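Blr6230 protein (Bradyrhizobium diazoefficiens USDA 110, PDB 5NGG) is a zinc-dependent subclass B3 metallo-beta-lactamase, which probably inactivates beta-lactam antibiotics by hydrolysing the beta-lactam ring. Local coordinates at residues G176-M186 with V197-N208; V220-K231 with A273-L284. All coordinates share one frame; numbering follows the deposited sequence. Where two conformers were deposited one is given.

In the fold
Contact 1 lies near the centre of the chain and is almost wholly buried; contact 2 is farther out, its centre about 17 Å from the centre of the chain, and only partly buried. Segments 176-186 and 197-208 combine a beta hairpin with the zinc-binding loop that enters it and the loop that leaves it, so backbone hydrogen bonds, a disulfide and a metal ligand dominate there. Segments 220-231 and 273-284 are two helices held by aromatic rings inside and a salt bridge at the more exposed side. The two contacts meet at Y223: its ring packs against helix 268-291, while its OH probably hydrogen-bonds T204 O and N208 ND2 beside H177.

Contact 1 of 2, residues G176-M186 with V197-N208; sequences GHSPGCTSWEM and VLFFCSGTVALN. With ZN (zinc ion), chain D; ACT (acetate ion), chain F.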
# COMPACT_ATOMS: atom_id res chain seq x y z
N GLY A 176 7.63 6.82 -7.26
CA GLY A 176 6.93 7.15 -8.50
C GLY A 176 5.51 7.53 -8.15
O GLY A 176 5.13 8.71 -8.22
N HIS A 177 4.73 6.56 -7.69
CA HIS A 177 3.36 6.85 -7.32
C HIS A 177 3.33 7.89 -6.16
O HIS A 177 2.41 8.71 -6.08
CB HIS A 177 2.63 5.54 -6.97
CG HIS A 177 1.20 5.73 -6.60
ND1 HIS A 177 0.17 5.83 -7.50
CD2 HIS A 177 0.64 5.89 -5.38
CE1 HIS A 177 -0.97 6.01 -6.85
NE2 HIS A 177 -0.71 6.07 -5.56
N SER A 178 4.31 7.81 -5.26
CA SER A 178 4.62 8.89 -4.32
C SER A 178 6.14 8.95 -4.21
O SER A 178 6.82 7.98 -4.55
CB SER A 178 3.98 8.64 -2.95
OG SER A 178 4.69 7.64 -2.22
N PRO A 179 6.67 10.07 -3.70
CA PRO A 179 8.14 10.16 -3.64
C PRO A 179 8.80 9.17 -2.68
O PRO A 179 9.94 8.76 -2.91
CB PRO A 179 8.39 11.63 -3.25
CG PRO A 179 7.13 12.08 -2.62
CD PRO A 179 6.03 11.35 -3.34
N GLY A 180 8.08 8.81 -1.62
CA GLY A 180 8.58 7.90 -0.59
C GLY A 180 7.93 6.53 -0.60
O GLY A 180 8.06 5.80 0.39
N CYS A 181 7.30 6.15 -1.71
CA CYS A 181 6.61 4.87 -1.86
C CYS A 181 7.58 3.72 -1.52
O CYS A 181 8.69 3.65 -2.12
CB CYS A 181 6.14 4.79 -3.33
SG CYS A 181 4.67 3.85 -3.77
N THR A 182 7.18 2.90 -0.55
CA THR A 182 8.03 1.84 0.00
C THR A 182 7.30 0.52 -0.12
O THR A 182 6.18 0.35 0.38
CB THR A 182 8.35 2.13 1.47
OG1 THR A 182 9.02 3.41 1.56
CG2 THR A 182 9.26 1.06 2.07
N SER A 183 7.93 -0.43 -0.78
CA SER A 183 7.45 -1.80 -0.88
C SER A 183 8.14 -2.64 0.19
O SER A 183 9.35 -2.55 0.37
CB SER A 183 7.73 -2.36 -2.27
OG SER A 183 7.02 -1.62 -3.27
N TRP A 184 7.36 -3.43 0.92
CA TRP A 184 7.88 -4.14 2.09
C TRP A 184 7.96 -5.64 1.84
O TRP A 184 6.97 -6.26 1.46
CB TRP A 184 6.95 -3.88 3.27
CG TRP A 184 6.93 -2.47 3.77
CD1 TRP A 184 6.04 -1.48 3.47
CD2 TRP A 184 7.88 -1.90 4.66
NE1 TRP A 184 6.36 -0.34 4.13
CE2 TRP A 184 7.48 -0.56 4.88
CE3 TRP A 184 9.01 -2.38 5.32
CZ2 TRP A 184 8.18 0.28 5.76
CZ3 TRP A 184 9.70 -1.55 6.15
CH2 TRP A 184 9.27 -0.24 6.39
N GLU A 185 9.14 -6.22 2.06
CA GLU A 185 9.37 -7.64 1.83
C GLU A 185 9.43 -8.40 3.15
O GLU A 185 10.04 -7.96 4.12
CB GLU A 185 10.68 -7.83 1.08
CG GLU A 185 11.02 -9.26 0.75
CD GLU A 185 12.32 -9.41 -0.02
OE1 GLU A 185 13.05 -8.40 -0.23
OE2 GLU A 185 12.63 -10.58 -0.37
N MET A 186 8.80 -9.57 3.19
CA MET A 186 8.92 -10.46 4.36
C MET A 186 8.76 -11.90 3.95
O MET A 186 8.20 -12.21 2.91
CB MET A 186 7.93 -10.12 5.48
CG MET A 186 6.47 -10.33 5.13
SD MET A 186 5.37 -10.09 6.55
CE MET A 186 5.61 -11.63 7.42
N VAL A 197 7.17 -12.57 0.36
CA VAL A 197 6.00 -11.70 0.14
C VAL A 197 6.49 -10.28 -0.13
O VAL A 197 7.39 -9.81 0.58
CB VAL A 197 5.10 -11.72 1.38
CG1 VAL A 197 3.89 -10.80 1.19
CG2 VAL A 197 4.66 -13.13 1.75
N LEU A 198 5.88 -9.60 -1.10
CA LEU A 198 6.08 -8.16 -1.26
C LEU A 198 4.76 -7.46 -1.12
O LEU A 198 3.84 -7.67 -1.92
CB LEU A 198 6.71 -7.81 -2.60
CG LEU A 198 7.22 -6.36 -2.73
CD1 LEU A 198 8.45 -6.15 -1.87
CD2 LEU A 198 7.47 -5.98 -4.17
N PHE A 199 4.68 -6.54 -0.14
CA PHE A 199 3.61 -5.55 -0.11
C PHE A 199 4.08 -4.42 -1.05
O PHE A 199 4.80 -3.51 -0.64
CB PHE A 199 3.40 -5.02 1.31
CG PHE A 199 2.98 -6.07 2.31
CD1 PHE A 199 3.92 -6.81 3.03
CD2 PHE A 199 1.64 -6.28 2.58
CE1 PHE A 199 3.51 -7.73 3.98
CE2 PHE A 199 1.23 -7.21 3.51
CZ PHE A 199 2.17 -7.94 4.20
N PHE A 200 3.72 -4.55 -2.33
CA PHE A 200 4.11 -3.58 -3.34
C PHE A 200 3.38 -2.27 -3.06
O PHE A 200 2.21 -2.28 -2.69
CB PHE A 200 3.78 -4.15 -4.73
CG PHE A 200 4.11 -3.21 -5.86
CD1 PHE A 200 5.42 -2.84 -6.08
CD2 PHE A 200 3.11 -2.70 -6.71
CE1 PHE A 200 5.76 -1.98 -7.12
CE2 PHE A 200 3.44 -1.82 -7.73
CZ PHE A 200 4.76 -1.46 -7.94
N CYS A 201 4.06 -1.14 -3.24
CA CYS A 201 3.50 0.12 -2.78
C CYS A 201 2.48 0.78 -3.65
O CYS A 201 1.81 1.68 -3.16
CB CYS A 201 4.62 1.10 -2.45
SG CYS A 201 5.40 1.86 -3.87
N SER A 202 2.42 0.39 -4.92
CA SER A 202 1.63 1.00 -6.04
C SER A 202 2.56 1.57 -7.08
O SER A 202 3.49 2.30 -6.73
CB SER A 202 0.68 2.14 -5.68
OG SER A 202 0.13 2.63 -6.90
N GLY A 203 2.23 1.33 -8.35
CA GLY A 203 2.91 1.95 -9.48
C GLY A 203 1.98 2.57 -10.51
O GLY A 203 2.38 2.73 -11.67
N THR A 204 0.76 2.93 -10.11
CA THR A 204 -0.20 3.53 -11.02
C THR A 204 0.10 5.03 -11.19
O THR A 204 0.67 5.66 -10.28
CB THR A 204 -1.63 3.39 -10.51
OG1 THR A 204 -1.72 4.06 -9.27
CG2 THR A 204 -2.04 1.91 -10.34
N VAL A 205 -0.29 5.61 -12.32
CA VAL A 205 -0.20 7.05 -12.52
C VAL A 205 -1.26 7.79 -11.70
O VAL A 205 -0.96 8.79 -11.04
CB VAL A 205 -0.28 7.40 -14.01
CG1 VAL A 205 -0.33 8.91 -14.20
CG2 VAL A 205 0.95 6.84 -14.74
N ALA A 206 -2.50 7.29 -11.75
CA ALA A 206 -3.61 7.79 -10.93
C ALA A 206 -3.70 9.32 -11.10
O ALA A 206 -3.82 9.78 -12.24
CB ALA A 206 -3.45 7.30 -9.50
N LEU A 207 -3.66 10.10 -10.02
CA LEU A 207 -3.84 11.55 -10.07
C LEU A 207 -2.55 12.31 -10.33
O LEU A 207 -2.57 13.53 -10.40
CB LEU A 207 -4.48 12.07 -8.77
CG LEU A 207 -5.86 11.53 -8.45
CD1 LEU A 207 -6.30 12.14 -7.13
CD2 LEU A 207 -6.86 11.82 -9.57
N ASN A 208 -1.42 11.63 -10.45
CA ASN A 208 -0.15 12.35 -10.58
C ASN A 208 0.04 13.03 -11.94
O ASN A 208 -0.38 12.52 -12.98
CB ASN A 208 1.02 11.41 -10.34
CG ASN A 208 1.11 10.98 -8.89
OD1 ASN A 208 0.73 11.73 -7.96
ND2 ASN A 208 1.65 9.80 -8.66
ZN ZN D . -1.89 6.43 -3.90
C ACT F . -3.18 3.64 -6.03
O ACT F . -2.51 3.06 -6.90
OXT ACT F . -2.86 3.58 -4.81
CH3 ACT F . -4.40 4.38 -6.48
O HOH W 1 1.89 11.32 -5.31
O HOH W 2 5.73 3.85 -7.41
O HOH W 3 -3.70 6.07 -3.72
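The imidazole of H177 lies alongside the T204 side chain, with S202 over one ring face: OG stands above its centre and CB makes a CH-pi contact, 3.9 Å from the centroid. With CG anti to the backbone N (chi1 -179°), the ring reaches segment 197-208: ND1 donates in the ring plane to T204 O at 2.8 Å, an almost straight bond that fixes the ring's rotation and turns NE2 to the zinc ion, 2.1 Å away. N208 ND2 grips the H177 backbone, reaching H177 O at 2.9 Å from above the carbonyl plane, while N208 OD1 bonds the hydroxyl of Y136. Small hydroxyl residues suit the pocket: S202 OG and T204 OG1 each donate to one acetate oxygen.

The C181 SG to C201 SG disulfide (2.1 Å) joins the two segments just beyond the open end of the hairpin. S183 OG accepts from C201 N and also bonds T174. W184 and F199 exchange two backbone bonds, and M186 SD meets the edge of the F199 ring, 4.0 Å from CE1, a Met-aromatic contact suited to a flexible thioether. H101 and H103 complete this zinc's protein ligands, giving the three-histidine site shared by B1 and B3 metallo-beta-lactamases.

Contact 2 of 2, residues V220-K231 with A273-L284; sequences VDDYRATFAKAK and ATSLSEDFDKQL. With ZN (zinc ion), chain E.
An antiparallel helix pair on the outer side of the metallo-beta-lactamase fold joins helix 219-232 to the C-terminal helix 268-291; the segment axes approach to 9.4 Å at 159°. In knobs-into-holes fashion F227 enters the hole formed by A273, L276, S277 and F280, and F280 the one formed by V220, Y223, R224 and F227. The rings make an offset edge-to-face pair, planes at 67°, with the edge of F227 turned to the face of F280 and F227 CE2 3.6 Å from F280 CB. One face of F227 lies against the helix backbone, S277 CA making a CH-pi contact; the small serine lets the ring come this close. The F280 ring swings over to Y223 because its CG lies opposite the backbone N (chi1 -177°), and F280 CE1 lies over the phenol face, 3.5 Å from Y223 CG.

On the more exposed side R224 extends past F280, whose CE2 sits over the centre of the guanidinium. In the modelled conformer, R224 NH2 makes a salt bridge to D281 OD1 at 2.7 Å, in the guanidinium plane, while NH1 adds a weak bond to the same oxygen. Arginine is long enough to cross the F280 ring with its flat group and still reach D281. At the other end A230 CB and A273 CB meet at 4.0 Å, small residues fitting the close approach. On the same helix K229 NZ binds a separate zinc ion with E158 and H172. Helices 219-232 and 268-291 are thus joined through the aromatic cluster of Y223, F227 and F280.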
# COMPACT_ATOMS: atom_id res chain seq x y z
N VAL A 220 9.06 11.00 -13.25
CA VAL A 220 9.11 10.07 -14.36
C VAL A 220 10.24 9.03 -14.18
O VAL A 220 10.06 7.84 -14.38
CB VAL A 220 9.20 10.83 -15.71
CG1 VAL A 220 9.53 9.88 -16.86
CG2 VAL A 220 7.90 11.60 -15.99
N ASP A 221 11.44 9.52 -13.86
CA ASP A 221 12.58 8.65 -13.62
C ASP A 221 12.30 7.64 -12.51
O ASP A 221 12.66 6.46 -12.65
CB ASP A 221 13.84 9.47 -13.31
CG ASP A 221 14.43 10.16 -14.53
OD1 ASP A 221 14.50 9.53 -15.59
OD2 ASP A 221 14.83 11.32 -14.39
N ASP A 222 11.64 8.09 -11.44
CA ASP A 222 11.29 7.20 -10.34
C ASP A 222 10.39 6.04 -10.82
O ASP A 222 10.66 4.86 -10.52
CB ASP A 222 10.65 7.99 -9.19
CG ASP A 222 11.65 8.77 -8.35
OD1 ASP A 222 12.90 8.60 -8.45
OD2 ASP A 222 11.15 9.54 -7.49
N TYR A 223 9.32 6.34 -11.54
CA TYR A 223 8.42 5.29 -12.05
C TYR A 223 9.16 4.24 -12.86
O TYR A 223 9.00 3.05 -12.70
CB TYR A 223 7.32 5.88 -12.91
CG TYR A 223 6.05 6.32 -12.19
CD1 TYR A 223 5.07 5.41 -11.79
CD2 TYR A 223 5.78 7.67 -11.99
CE1 TYR A 223 3.90 5.82 -11.20
CE2 TYR A 223 4.59 8.10 -11.41
CZ TYR A 223 3.67 7.18 -11.01
OH TYR A 223 2.48 7.65 -10.48
N ARG A 224 9.98 4.69 -13.80
CA ARG A 224 10.68 3.73 -14.68
C ARG A 224 11.75 2.92 -13.93
O ARG A 224 11.94 1.74 -14.21
CB ARG A 224 11.22 4.41 -15.95
CG ARG A 224 10.12 4.82 -16.94
CD ARG A 224 10.67 5.81 -17.95
NE ARG A 224 9.80 6.13 -19.08
CZ ARG A 224 8.85 5.35 -19.60
NH1 ARG A 224 8.59 4.16 -19.11
NH2 ARG A 224 8.16 5.80 -20.64
N ALA A 225 12.40 3.52 -12.93
CA ALA A 225 13.31 2.75 -12.05
C ALA A 225 12.51 1.68 -11.29
O ALA A 225 12.92 0.52 -11.17
CB ALA A 225 14.04 3.66 -11.08
N THR A 226 11.32 2.06 -10.82
CA THR A 226 10.47 1.13 -10.07
C THR A 226 9.93 -0.04 -10.90
O THR A 226 9.94 -1.19 -10.43
CB THR A 226 9.37 1.93 -9.38
OG1 THR A 226 9.99 2.66 -8.32
CG2 THR A 226 8.26 1.03 -8.83
N PHE A 227 9.50 0.22 -12.14
CA PHE A 227 9.01 -0.90 -12.96
C PHE A 227 10.11 -1.93 -13.19
O PHE A 227 9.91 -3.13 -13.11
CB PHE A 227 8.48 -0.43 -14.32
CG PHE A 227 7.41 0.62 -14.25
CD1 PHE A 227 6.41 0.60 -13.29
CD2 PHE A 227 7.40 1.65 -15.19
CE1 PHE A 227 5.44 1.60 -13.28
CE2 PHE A 227 6.44 2.64 -15.18
CZ PHE A 227 5.45 2.61 -14.23
N ALA A 228 11.31 -1.44 -13.52
CA ALA A 228 12.46 -2.33 -13.74
C ALA A 228 12.84 -3.10 -12.48
O ALA A 228 13.09 -4.31 -12.53
CB ALA A 228 13.65 -1.54 -14.23
N LYS A 229 12.90 -2.39 -11.36
CA LYS A 229 13.22 -3.01 -10.07
C LYS A 229 12.23 -4.12 -9.74
O LYS A 229 12.63 -5.23 -9.37
CB LYS A 229 13.22 -1.94 -8.97
CG LYS A 229 13.49 -2.44 -7.55
CD LYS A 229 13.53 -1.27 -6.59
CE LYS A 229 13.64 -1.69 -5.14
NZ LYS A 229 14.89 -2.39 -4.88
N ALA A 230 10.95 -3.85 -9.93
CA ALA A 230 9.91 -4.83 -9.65
C ALA A 230 10.07 -6.09 -10.48
O ALA A 230 9.92 -7.20 -9.96
CB ALA A 230 8.55 -4.20 -9.86
N LYS A 231 10.39 -5.92 -11.76
CA LYS A 231 10.54 -7.08 -12.63
C LYS A 231 11.74 -7.96 -12.23
O LYS A 231 11.78 -9.15 -12.59
CB LYS A 231 10.67 -6.65 -14.09
CG LYS A 231 9.39 -6.07 -14.67
CD LYS A 231 9.60 -5.75 -16.12
CE LYS A 231 8.49 -4.92 -16.70
NZ LYS A 231 8.66 -4.85 -18.18
N ALA A 273 3.95 -5.52 -13.30
CA ALA A 273 4.84 -4.39 -13.59
C ALA A 273 4.87 -4.09 -15.09
O ALA A 273 4.97 -2.92 -15.49
CB ALA A 273 6.24 -4.60 -13.06
N THR A 274 4.80 -5.13 -15.93
CA THR A 274 4.71 -4.92 -17.37
C THR A 274 3.41 -4.18 -17.72
O THR A 274 3.43 -3.22 -18.50
CB THR A 274 4.79 -6.28 -18.10
OG1 THR A 274 6.01 -6.94 -17.76
CG2 THR A 274 4.72 -6.13 -19.62
N SER A 275 2.29 -4.60 -17.15
CA SER A 275 1.02 -3.89 -17.40
C SER A 275 1.11 -2.43 -16.92
O SER A 275 0.61 -1.53 -17.60
CB SER A 275 -0.14 -4.58 -16.70
OG SER A 275 -0.30 -5.90 -17.14
N LEU A 276 1.73 -2.20 -15.76
CA LEU A 276 1.93 -0.83 -15.29
C LEU A 276 2.80 0.02 -16.19
O LEU A 276 2.50 1.21 -16.41
CB LEU A 276 2.57 -0.83 -13.89
CG LEU A 276 1.72 -1.30 -12.73
CD1 LEU A 276 2.58 -1.32 -11.49
CD2 LEU A 276 0.50 -0.40 -12.52
N SER A 277 3.87 -0.55 -16.71
CA SER A 277 4.78 0.18 -17.58
C SER A 277 4.09 0.58 -18.89
O SER A 277 4.26 1.69 -19.43
CB SER A 277 6.02 -0.68 -17.86
OG SER A 277 6.98 0.04 -18.60
N GLU A 278 3.27 -0.33 -19.41
CA GLU A 278 2.53 -0.06 -20.62
C GLU A 278 1.50 1.05 -20.40
O GLU A 278 1.37 1.96 -21.21
CB GLU A 278 1.90 -1.35 -21.14
CG GLU A 278 2.97 -2.31 -21.67
CD GLU A 278 2.50 -3.74 -21.90
OE1 GLU A 278 1.36 -4.09 -21.53
OE2 GLU A 278 3.30 -4.53 -22.44
N ASP A 279 0.81 1.02 -19.27
CA ASP A 279 -0.13 2.09 -18.97
C ASP A 279 0.61 3.41 -18.73
O ASP A 279 0.12 4.48 -19.12
CB ASP A 279 -1.04 1.78 -17.79
CG ASP A 279 -2.19 2.78 -17.69
OD1 ASP A 279 -3.00 2.88 -18.65
OD2 ASP A 279 -2.27 3.51 -16.69
N PHE A 280 1.78 3.35 -18.08
CA PHE A 280 2.58 4.54 -17.85
C PHE A 280 2.91 5.24 -19.18
O PHE A 280 2.74 6.46 -19.33
CB PHE A 280 3.88 4.21 -17.12
CG PHE A 280 4.71 5.40 -16.80
CD1 PHE A 280 4.47 6.15 -15.65
CD2 PHE A 280 5.70 5.83 -17.69
CE1 PHE A 280 5.19 7.30 -15.40
CE2 PHE A 280 6.42 6.97 -17.43
CZ PHE A 280 6.19 7.70 -16.28
N ASP A 281 3.37 4.48 -20.16
CA ASP A 281 3.67 5.04 -21.46
C ASP A 281 2.44 5.73 -22.08
O ASP A 281 2.55 6.81 -22.68
CB ASP A 281 4.16 3.97 -22.42
CG ASP A 281 5.54 3.44 -22.08
OD1 ASP A 281 6.26 4.05 -21.27
OD2 ASP A 281 5.92 2.38 -22.63
N LYS A 282 1.28 5.09 -21.96
CA LYS A 282 0.01 5.69 -22.46
C LYS A 282 -0.30 7.02 -21.76
O LYS A 282 -0.65 8.02 -22.40
CB LYS A 282 -1.15 4.71 -22.25
CG LYS A 282 -2.52 5.21 -22.71
CD LYS A 282 -3.63 4.23 -22.34
CE LYS A 282 -4.99 4.93 -22.30
NZ LYS A 282 -6.07 4.06 -21.74
N GLN A 283 -0.21 7.01 -20.43
CA GLN A 283 -0.50 8.23 -19.68
C GLN A 283 0.51 9.34 -19.93
O GLN A 283 0.11 10.50 -20.01
CB GLN A 283 -0.57 7.97 -18.18
CG GLN A 283 -1.60 6.92 -17.76
CD GLN A 283 -2.96 7.15 -18.38
OE1 GLN A 283 -3.46 8.27 -18.44
NE2 GLN A 283 -3.58 6.07 -18.84
N LEU A 284 1.79 9.00 -20.04
CA LEU A 284 2.80 10.01 -20.36
C LEU A 284 2.53 10.67 -21.70
O LEU A 284 2.60 11.90 -21.84
CB LEU A 284 4.20 9.39 -20.33
CG LEU A 284 5.36 10.33 -20.57
CD1 LEU A 284 5.43 11.41 -19.51
CD2 LEU A 284 6.68 9.55 -20.64
ZN ZN E . 15.32 -3.20 -3.01